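Local coordinates for periplasmic binding protein (PDB 5L9G), which probably captures the opine mannopine in the periplasm and delivers it to an ABC transporter for uptake, at residues A[115-121]-A[248-254]; A[159-164]-A[322-327]. One frame throughout, in Å; residues are numbered along the deposited sequence.

Contact 1: residues A[115-121]-A[248-254]; sequences FVANSNY and QLGTDGY. With MO0 (mannopine), chain C.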
loop_
_atom_site.group_PDB
_atom_site.type_symbol
_atom_site.label_atom_id
_atom_site.label_comp_id
_atom_site.label_asym_id
_atom_site.label_seq_id
_atom_site.Cartn_x
_atom_site.Cartn_y
_atom_site.Cartn_z
ATOM N N PHE A 115 -14.071 -6.779 2.343
ATOM C CA PHE A 115 -12.701 -6.747 1.830
ATOM C C PHE A 115 -12.018 -8.090 2.010
ATOM O O PHE A 115 -12.136 -8.704 3.081
ATOM C CB PHE A 115 -11.943 -5.655 2.621
ATOM C CG PHE A 115 -10.444 -5.507 2.458
ATOM C CD1 PHE A 115 -9.566 -6.270 3.222
ATOM C CD2 PHE A 115 -9.915 -4.556 1.596
ATOM C CE1 PHE A 115 -8.177 -6.111 3.091
ATOM C CE2 PHE A 115 -8.534 -4.384 1.481
ATOM C CZ PHE A 115 -7.676 -5.154 2.245
ATOM N N VAL A 116 -11.274 -8.517 0.978
ATOM C CA VAL A 116 -10.477 -9.747 0.986
ATOM C C VAL A 116 -9.031 -9.355 0.651
ATOM O O VAL A 116 -8.770 -8.848 -0.446
ATOM C CB VAL A 116 -11.005 -10.869 0.034
ATOM C CG1 VAL A 116 -10.097 -12.095 0.094
ATOM C CG2 VAL A 116 -12.438 -11.269 0.373
ATOM N N ALA A 117 -8.097 -9.614 1.580
ATOM C CA ALA A 117 -6.674 -9.312 1.370
ATOM C C ALA A 117 -6.121 -10.089 0.171
ATOM O O ALA A 117 -6.567 -11.213 -0.109
ATOM C CB ALA A 117 -5.870 -9.670 2.614
ATOM N N ASN A 118 -5.184 -9.475 -0.564
ATOM C CA ASN A 118 -4.492 -10.180 -1.625
ATOM C C ASN A 118 -2.964 -10.184 -1.363
ATOM O O ASN A 118 -2.261 -11.009 -1.945
ATOM C CB ASN A 118 -4.843 -9.650 -3.047
ATOM C CG ASN A 118 -4.184 -8.348 -3.473
ATOM O OD1 ASN A 118 -3.635 -7.583 -2.679
ATOM N ND2 ASN A 118 -4.177 -8.077 -4.769
ATOM N N SER A 119 -2.451 -9.271 -0.495
ATOM C CA SER A 119 -1.006 -9.178 -0.265
ATOM C C SER A 119 -0.627 -8.360 0.953
ATOM O O SER A 119 -1.430 -7.574 1.463
ATOM C CB SER A 119 -0.338 -8.518 -1.487
ATOM O OG SER A 119 -0.857 -7.211 -1.674
ATOM N N ASN A 120 0.631 -8.534 1.381
ATOM C CA ASN A 120 1.322 -7.703 2.351
ATOM C C ASN A 120 2.456 -7.013 1.589
ATOM O O ASN A 120 3.056 -7.600 0.678
ATOM C CB ASN A 120 1.865 -8.470 3.556
ATOM C CG ASN A 120 0.755 -8.972 4.437
ATOM O OD1 ASN A 120 -0.063 -8.210 4.965
ATOM N ND2 ASN A 120 0.651 -10.271 4.549
ATOM N N TYR A 121 2.734 -5.774 1.967
ATOM C CA TYR A 121 3.778 -4.931 1.388
ATOM C C TYR A 121 4.319 -4.015 2.496
ATOM O O TYR A 121 3.783 -4.003 3.607
ATOM C CB TYR A 121 3.206 -4.107 0.223
ATOM C CG TYR A 121 2.123 -3.137 0.644
ATOM C CD1 TYR A 121 0.802 -3.559 0.809
ATOM C CD2 TYR A 121 2.412 -1.792 0.867
ATOM C CE1 TYR A 121 -0.194 -2.674 1.211
ATOM C CE2 TYR A 121 1.421 -0.896 1.257
ATOM C CZ TYR A 121 0.118 -1.341 1.410
ATOM O OH TYR A 121 -0.859 -0.465 1.775
ATOM N N GLN A 248 6.333 0.380 7.487
ATOM C CA GLN A 248 4.982 0.022 7.894
ATOM C C GLN A 248 4.565 -1.197 7.076
ATOM O O GLN A 248 4.630 -1.171 5.843
ATOM C CB GLN A 248 4.009 1.180 7.639
ATOM C CG GLN A 248 2.565 0.860 8.058
ATOM C CD GLN A 248 1.655 2.011 7.742
ATOM O OE1 GLN A 248 1.366 2.811 8.603
ATOM N NE2 GLN A 248 1.305 2.229 6.508
ATOM N N LEU A 249 4.131 -2.261 7.774
ATOM C CA LEU A 249 3.664 -3.496 7.134
ATOM C C LEU A 249 2.194 -3.291 6.791
ATOM O O LEU A 249 1.352 -3.147 7.688
ATOM C CB LEU A 249 3.893 -4.696 8.092
ATOM C CG LEU A 249 3.362 -6.081 7.665
ATOM C CD1 LEU A 249 3.939 -6.512 6.339
ATOM C CD2 LEU A 249 3.687 -7.127 8.729
ATOM N N GLY A 250 1.920 -3.184 5.497
ATOM C CA GLY A 250 0.572 -2.947 5.000
ATOM C C GLY A 250 -0.078 -4.185 4.446
ATOM O O GLY A 250 0.583 -5.210 4.243
ATOM N N THR A 251 -1.377 -4.067 4.174
ATOM C CA THR A 251 -2.187 -5.110 3.564
ATOM C C THR A 251 -3.032 -4.488 2.462
ATOM O O THR A 251 -3.731 -3.501 2.694
ATOM C CB THR A 251 -3.054 -5.838 4.622
ATOM O OG1 THR A 251 -2.213 -6.349 5.651
ATOM C CG2 THR A 251 -3.871 -6.983 4.026
ATOM N N ASP A 252 -2.941 -5.038 1.256
ATOM C CA ASP A 252 -3.795 -4.605 0.148
ATOM C C ASP A 252 -4.810 -5.705 -0.076
ATOM O O ASP A 252 -4.575 -6.865 0.287
ATOM C CB ASP A 252 -2.984 -4.359 -1.132
ATOM C CG ASP A 252 -2.449 -2.946 -1.283
ATOM O OD1 ASP A 252 -2.975 -2.031 -0.597
ATOM O OD2 ASP A 252 -1.532 -2.750 -2.097
ATOM N N GLY A 253 -5.915 -5.352 -0.704
ATOM C CA GLY A 253 -6.955 -6.324 -0.968
ATOM C C GLY A 253 -8.004 -5.779 -1.883
ATOM O O GLY A 253 -7.833 -4.689 -2.441
ATOM N N TYR A 254 -9.089 -6.550 -2.035
ATOM C CA TYR A 254 -10.165 -6.240 -2.971
ATOM C C TYR A 254 -11.499 -6.015 -2.289
ATOM O O TYR A 254 -11.833 -6.690 -1.307
ATOM C CB TYR A 254 -10.332 -7.364 -4.000
ATOM C CG TYR A 254 -9.111 -7.606 -4.868
ATOM C CD1 TYR A 254 -8.671 -6.640 -5.768
ATOM C CD2 TYR A 254 -8.395 -8.796 -4.784
ATOM C CE1 TYR A 254 -7.560 -6.862 -6.586
ATOM C CE2 TYR A 254 -7.269 -9.022 -5.583
ATOM C CZ TYR A 254 -6.861 -8.052 -6.487
ATOM O OH TYR A 254 -5.747 -8.267 -7.270
HETATM O OAB MO0 C . -6.954 2.288 -1.098
HETATM C CAF MO0 C . -6.652 3.034 -2.245
HETATM C CAG MO0 C . -5.161 3.162 -2.502
HETATM O OAC MO0 C . -4.660 4.267 -1.834
HETATM C CAH MO0 C . -4.374 1.896 -2.268
HETATM O OAM MO0 C . -4.880 0.839 -2.996
HETATM C CAI MO0 C . -2.863 2.017 -2.465
HETATM O OAD MO0 C . -2.555 2.360 -3.782
HETATM C CAJ MO0 C . -2.126 0.798 -1.991
HETATM O OAE MO0 C . -2.396 0.593 -0.634
HETATM C CAK MO0 C . -0.615 0.814 -2.268
HETATM N N MO0 C . -0.237 -0.443 -2.927
HETATM C CA MO0 C . 1.233 -0.622 -3.023
HETATM C C MO0 C . 1.700 -0.322 -4.427
HETATM O O MO0 C . 0.894 0.153 -5.254
HETATM C CB MO0 C . 1.697 -1.988 -2.576
HETATM C CG MO0 C . 1.432 -3.065 -3.607
HETATM C CD MO0 C . 1.404 -4.438 -3.033
HETATM O OE1 MO0 C . 2.551 -5.230 -3.177
HETATM N NE2 MO0 C . 0.420 -4.921 -2.449
HETATM O OXT MO0 C . 2.915 -0.480 -4.768
HETATM O O HOH W 1 -2.052 -1.233 4.130
#
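A classic beta bulge breaks the antiparallel pairing at Asn118 and Ser119, which both face Asp252: Asp252 O takes a bond from Asn118 N at 2.8 Å and a weak one from Ser119 N at 3.3 Å. On one side of the bulge Val116 pairs with Tyr254 through two backbone bonds, and on the other Tyr121 pairs with Gly250. From the bulge onward the side chains of Ser119, Asp252 and Tyr121 share one face, turned to mannopine. Asp252 suits its place because one carboxylate oxygen, OD2, accepts from two ligand nitrogens, N at 2.8 Å and NE2 at 2.9 Å, while Ser119 OG, small enough to sit beside it, accepts from the same NE2 at 2.7 Å. The Tyr121 ring is sandwiched between Gly250 CA, 4.1 Å from its centroid in a CH-pi contact, and mannopine CB over the opposite face. Its CG lies between the backbone N and the carbonyl carbon (chi1 63°), which folds the ring back across the neighbouring strand, over Gly250; glycine, having no side chain, lets it lie close to the backbone. Gly253 CA lies 3.2 Å from Val116 O, and the Phe115 ring end also comes close, a tight place that suits a residue with no side chain. One water joins Tyr121 OH to Thr251 N. Thr288 and Arg229 also bond the ligand. Ser119, Tyr121 and Asp252 thus form part of the mannopine pocket, in the ligand-binding cleft of a periplasmic solute-binding protein.

Contact 2: residues A[159-164]-A[322-327]; sequences PIGMIE and VDPNFW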
loop_
_atom_site.group_PDB
_atom_site.type_symbol
_atom_site.label_atom_id
_atom_site.label_comp_id
_atom_site.label_asym_id
_atom_site.label_seq_id
_atom_site.Cartn_x
_atom_site.Cartn_y
_atom_site.Cartn_z
ATOM N N PRO A 159 -2.018 10.259 3.184
ATOM C CA PRO A 159 -1.390 10.184 4.522
ATOM C C PRO A 159 -1.054 8.830 5.131
ATOM O O PRO A 159 -0.278 8.837 6.087
ATOM C CB PRO A 159 -2.408 10.906 5.422
ATOM C CG PRO A 159 -3.708 10.647 4.791
ATOM C CD PRO A 159 -3.450 10.646 3.292
ATOM N N ILE A 160 -1.639 7.706 4.674
ATOM C CA ILE A 160 -1.346 6.390 5.294
ATOM C C ILE A 160 0.151 6.059 5.210
ATOM O O ILE A 160 0.711 5.992 4.125
ATOM C CB ILE A 160 -2.258 5.236 4.794
ATOM C CG1 ILE A 160 -3.744 5.540 5.182
ATOM C CG2 ILE A 160 -1.794 3.885 5.394
ATOM C CD1 ILE A 160 -4.802 4.721 4.411
ATOM N N GLY A 161 0.774 5.907 6.376
ATOM C CA GLY A 161 2.209 5.635 6.482
ATOM C C GLY A 161 3.022 6.902 6.681
ATOM O O GLY A 161 4.098 6.852 7.277
ATOM N N MET A 162 2.501 8.058 6.220
ATOM C CA MET A 162 3.180 9.363 6.327
ATOM C C MET A 162 3.036 9.990 7.717
ATOM O O MET A 162 4.021 10.510 8.255
ATOM C CB MET A 162 2.709 10.328 5.218
ATOM C CG MET A 162 2.739 9.710 3.804
ATOM S SD MET A 162 4.429 9.261 3.276
ATOM C CE MET A 162 4.249 7.529 3.012
ATOM N N ILE A 163 1.822 9.943 8.306
ATOM C CA ILE A 163 1.571 10.460 9.664
ATOM C C ILE A 163 2.401 9.638 10.666
ATOM O O ILE A 163 3.060 10.200 11.538
ATOM C CB ILE A 163 0.053 10.424 10.035
ATOM C CG1 ILE A 163 -0.841 11.163 8.983
ATOM C CG2 ILE A 163 -0.203 10.923 11.471
ATOM C CD1 ILE A 163 -0.624 12.694 8.792
ATOM N N GLU A 164 2.359 8.305 10.516
ATOM C CA GLU A 164 3.086 7.367 11.378
ATOM C C GLU A 164 4.590 7.568 11.263
ATOM O O GLU A 164 5.285 7.437 12.283
ATOM C CB GLU A 164 2.713 5.918 11.051
ATOM C CG GLU A 164 1.245 5.569 11.249
ATOM C CD GLU A 164 0.404 5.657 9.980
ATOM O OE1 GLU A 164 -0.516 4.825 9.816
ATOM O OE2 GLU A 164 0.648 6.567 9.159
ATOM N N VAL A 322 0.238 -1.564 10.016
ATOM C CA VAL A 322 -0.740 -0.465 9.899
ATOM C C VAL A 322 -1.923 -0.801 10.836
ATOM O O VAL A 322 -2.248 -1.981 10.998
ATOM C CB VAL A 322 -1.193 -0.239 8.416
ATOM C CG1 VAL A 322 -1.918 -1.459 7.846
ATOM C CG2 VAL A 322 -2.043 1.023 8.251
ATOM N N ASP A 323 -2.545 0.211 11.453
ATOM C CA ASP A 323 -3.687 -0.038 12.313
ATOM C C ASP A 323 -4.943 0.533 11.679
ATOM O O ASP A 323 -5.163 1.743 11.752
ATOM C CB ASP A 323 -3.483 0.505 13.743
ATOM C CG ASP A 323 -4.579 0.128 14.737
ATOM O OD1 ASP A 323 -5.571 -0.540 14.322
ATOM O OD2 ASP A 323 -4.457 0.510 15.911
ATOM N N PRO A 324 -5.784 -0.326 11.061
ATOM C CA PRO A 324 -7.026 0.180 10.436
ATOM C C PRO A 324 -7.968 0.874 11.426
ATOM O O PRO A 324 -8.708 1.760 11.005
ATOM C CB PRO A 324 -7.666 -1.065 9.824
ATOM C CG PRO A 324 -6.554 -2.062 9.712
ATOM C CD PRO A 324 -5.647 -1.784 10.882
ATOM N N ASN A 325 -7.930 0.497 12.728
ATOM C CA ASN A 325 -8.760 1.130 13.766
ATOM C C ASN A 325 -8.420 2.614 13.920
ATOM O O ASN A 325 -9.332 3.411 14.110
ATOM C CB ASN A 325 -8.644 0.394 15.102
ATOM C CG ASN A 325 -9.156 -1.033 15.092
ATOM O OD1 ASN A 325 -8.634 -1.909 15.789
ATOM N ND2 ASN A 325 -10.177 -1.312 14.296
ATOM N N PHE A 326 -7.121 2.989 13.788
ATOM C CA PHE A 326 -6.701 4.389 13.851
ATOM C C PHE A 326 -7.320 5.137 12.665
ATOM O O PHE A 326 -7.903 6.210 12.835
ATOM C CB PHE A 326 -5.168 4.528 13.787
ATOM C CG PHE A 326 -4.721 5.970 13.657
ATOM C CD1 PHE A 326 -4.674 6.807 14.773
ATOM C CD2 PHE A 326 -4.388 6.504 12.416
ATOM C CE1 PHE A 326 -4.311 8.148 14.642
ATOM C CE2 PHE A 326 -4.028 7.849 12.290
ATOM C CZ PHE A 326 -3.990 8.660 13.404
ATOM N N TRP A 327 -7.150 4.571 11.455
ATOM C CA TRP A 327 -7.640 5.151 10.213
ATOM C C TRP A 327 -9.171 5.191 10.152
ATOM O O TRP A 327 -9.719 6.119 9.567
ATOM C CB TRP A 327 -6.988 4.457 9.019
ATOM C CG TRP A 327 -5.533 4.818 8.973
ATOM C CD1 TRP A 327 -4.494 4.100 9.493
ATOM C CD2 TRP A 327 -4.998 6.095 8.610
ATOM N NE1 TRP A 327 -3.324 4.823 9.393
ATOM C CE2 TRP A 327 -3.607 6.054 8.856
ATOM C CE3 TRP A 327 -5.553 7.257 8.042
ATOM C CZ2 TRP A 327 -2.771 7.145 8.600
ATOM C CZ3 TRP A 327 -4.720 8.330 7.776
ATOM C CH2 TRP A 327 -3.344 8.262 8.033
#
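Within the periplasmic solute-binding fold, Trp327 in the first turn of helix 324-343 packs against the N-terminal end of helix 162-169 and the loop 159-161 before it, its large indole the bump that fills their hollow. Ile160 forms the floor: its CG1 sits over the centre of the six-membered ring, 3.6 Å from the centroid and 7° off the normal. That branch stands beside the backbone N (chi1 -63°), while CG2 turns to Val322 CG2 at 4.1 Å, so one branched residue serves two neighbours. Pro159 CB, at 3.8 Å, and Ile163 CG1, at 3.9 Å, close around Trp327 CH2, the far corner of the indole; their compact aliphatic surfaces suit a flat apolar rim. Phe326 CD2 lies over the opposite face, toward its rim. The buried Glu164 bends at chi2 (96°) to bring its carboxylate to the indole edge, and OE2 also accepts from the N-H of Gly161, the N-cap residue of helix 162-169, which steadies the group's rotation. Tyr178 is a further partner of OE1. The indole N-H meets that oxygen from the syn side but tilted out of the carboxylate plane, with Trp327 NE1 2.8 Å from Glu164 OE1.

How the contacts relate
Both contacts are buried, but contact 1 lies deeper, its centre about 7 Å from the centre of the chain, against about 11 Å for the centre of contact 2. Contact 1 is sheet, held mainly by backbone bonds, with polar side chains turned to the ligand; contact 2 joins two helix starts, and rests on apolar shape with a single side-chain bond across it. Strand 240-256 connects them: Leu249 O lies 3.0 Å from Val322 N, a probable hydrogen bond, and the Gln248 side chain packs against Ile160, Gly161 and Glu164. The segments alternate along the chain, so 159-164 falls between the two strands of contact 1, and 322-327 follows both.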